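Local coordinates for UL37 (Suid herpesvirus 1, PDB 5J2Z), which is a tegument protein that guides retrograde axonal transport of alpha-herpesviruses, probably helping them invade the nervous system, at residues Gly322-Val327 against Gly372-Val377. The protein carries 5 engineered substitutions. Numbering follows the deposited sequence.
Sequences GVWEAV and GCTAVV. With CA (calcium ion), chain K.
Two helices of the alpha-helical N-terminal half of UL37, 321-328 and 366-385, pack here through the indole of W324, which lies against C373 and V377. The short segments run at 43° to one another, with their axes 9.3 Å apart at closest approach. Because CG of W324 stands anti to the backbone N (chi1 175°), the indole extends across to helix 366-385. One face of its six-membered ring is turned to C373. CB of C373 sits over that face, a CH-pi contact. The thiol adds a sulfur-aromatic contact, SG lying 4.1 Å from the centroid of the same ring and 28° off its normal. V377 comes to the ring differently, its CG2 meeting CZ3 of W324 at the edge, 3.9 Å away and near the ring plane. Nearer the root of the indole, T374 passes alongside W324 in the opposite sense, bringing OG1 to 3.4 Å from CB of W324, while this hydroxyl is hydrogen-bonded to A370 O within its own helix. This is a largely buried helix-helix interface, mostly of apolar side chains joined by T374, and V327 and V377 continue it tip to tip, with their CG1 atoms 3.7 Å apart. Helix 333-342 packs on V327 and T374 through L340, and V426 of helix 422-431 touches V377. Away from the interface, E325 points outward and binds a calcium ion through OE1 at 2.4 Å.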
loop_
_atom_site.group_PDB
_atom_site.type_symbol
_atom_site.label_atom_id
_atom_site.label_comp_id
_atom_site.label_asym_id
_atom_site.label_seq_id
_atom_site.Cartn_x
_atom_site.Cartn_y
_atom_site.Cartn_z
ATOM N N GLY A 322 2.445 2.633 -28.770
ATOM C CA GLY A 322 3.621 2.939 -27.979
ATOM C C GLY A 322 3.370 2.821 -26.486
ATOM O O GLY A 322 4.190 2.256 -25.756
ATOM N N VAL A 323 2.231 3.339 -26.010
ATOM C CA VAL A 323 1.961 3.271 -24.580
ATOM C C VAL A 323 1.691 1.832 -24.157
ATOM O O VAL A 323 2.051 1.430 -23.046
ATOM C CB VAL A 323 0.804 4.209 -24.182
ATOM C CG1 VAL A 323 -0.455 3.858 -24.932
ATOM C CG2 VAL A 323 0.547 4.108 -22.670
ATOM N N TRP A 324 1.066 1.037 -25.021
ATOM C CA TRP A 324 0.884 -0.378 -24.717
ATOM C C TRP A 324 2.222 -1.115 -24.716
ATOM O O TRP A 324 2.437 -2.022 -23.901
ATOM C CB TRP A 324 -0.097 -1.014 -25.718
ATOM C CG TRP A 324 -0.249 -2.501 -25.538
ATOM C CD1 TRP A 324 -0.049 -3.456 -26.478
ATOM C CD2 TRP A 324 -0.600 -3.193 -24.325
ATOM N NE1 TRP A 324 -0.284 -4.704 -25.944
ATOM C CE2 TRP A 324 -0.603 -4.572 -24.620
ATOM C CE3 TRP A 324 -0.906 -2.778 -23.020
ATOM C CZ2 TRP A 324 -0.898 -5.551 -23.657
ATOM C CZ3 TRP A 324 -1.205 -3.748 -22.060
ATOM C CH2 TRP A 324 -1.196 -5.121 -22.388
ATOM N N GLU A 325 3.144 -0.731 -25.606
ATOM C CA GLU A 325 4.481 -1.314 -25.564
ATOM C C GLU A 325 5.143 -1.072 -24.208
ATOM O O GLU A 325 5.806 -1.963 -23.658
ATOM C CB GLU A 325 5.355 -0.757 -26.686
ATOM C CG GLU A 325 6.770 -1.355 -26.650
ATOM C CD GLU A 325 7.603 -1.124 -27.905
ATOM O OE1 GLU A 325 7.972 0.035 -28.184
ATOM O OE2 GLU A 325 7.912 -2.114 -28.601
ATOM N N ALA A 326 4.956 0.125 -23.644
ATOM C CA ALA A 326 5.656 0.472 -22.415
ATOM C C ALA A 326 4.978 -0.153 -21.201
ATOM O O ALA A 326 5.657 -0.630 -20.283
ATOM C CB ALA A 326 5.754 1.995 -22.281
ATOM N N VAL A 327 3.643 -0.160 -21.190
ATOM C CA VAL A 327 2.887 -0.832 -20.132
ATOM C C VAL A 327 3.213 -2.321 -20.123
ATOM O O VAL A 327 3.433 -2.918 -19.068
ATOM C CB VAL A 327 1.373 -0.585 -20.323
ATOM C CG1 VAL A 327 0.550 -1.523 -19.458
ATOM C CG2 VAL A 327 1.022 0.872 -20.039
ATOM N N GLY A 372 -7.519 -0.945 -25.586
ATOM C CA GLY A 372 -8.225 -1.729 -24.582
ATOM C C GLY A 372 -7.291 -2.446 -23.618
ATOM O O GLY A 372 -7.563 -2.524 -22.413
ATOM N N CYS A 373 -6.198 -3.010 -24.128
ATOM C CA CYS A 373 -5.197 -3.596 -23.239
ATOM C C CYS A 373 -4.656 -2.550 -22.274
ATOM O O CYS A 373 -4.570 -2.793 -21.068
ATOM C CB CYS A 373 -4.046 -4.205 -24.042
ATOM S SG CYS A 373 -4.375 -5.761 -24.882
ATOM N N THR A 374 -4.280 -1.373 -22.798
ATOM C CA THR A 374 -3.780 -0.303 -21.941
ATOM C C THR A 374 -4.799 0.069 -20.865
ATOM O O THR A 374 -4.459 0.188 -19.684
ATOM C CB THR A 374 -3.425 0.919 -22.783
ATOM O OG1 THR A 374 -2.440 0.572 -23.768
ATOM C CG2 THR A 374 -2.895 2.043 -21.898
ATOM N N ALA A 375 -6.058 0.240 -21.252
ATOM C CA ALA A 375 -7.072 0.651 -20.287
ATOM C C ALA A 375 -7.369 -0.454 -19.274
ATOM O O ALA A 375 -7.611 -0.171 -18.095
ATOM C CB ALA A 375 -8.347 1.063 -21.032
ATOM N N VAL A 376 -7.392 -1.712 -19.725
ATOM C CA VAL A 376 -7.754 -2.828 -18.853
ATOM C C VAL A 376 -6.661 -3.066 -17.811
ATOM O O VAL A 376 -6.902 -2.996 -16.599
ATOM C CB VAL A 376 -8.026 -4.093 -19.686
ATOM C CG1 VAL A 376 -7.773 -5.353 -18.871
ATOM C CG2 VAL A 376 -9.455 -4.079 -20.168
ATOM N N VAL A 377 -5.449 -3.364 -18.274
ATOM C CA VAL A 377 -4.301 -3.408 -17.375
ATOM C C VAL A 377 -4.252 -2.157 -16.514
ATOM O O VAL A 377 -3.973 -2.225 -15.314
ATOM C CB VAL A 377 -3.004 -3.579 -18.179
ATOM C CG1 VAL A 377 -1.784 -3.352 -17.255
ATOM C CG2 VAL A 377 -2.985 -4.954 -18.824
HETATM CA CA CA K . 10.019 0.883 -29.210
#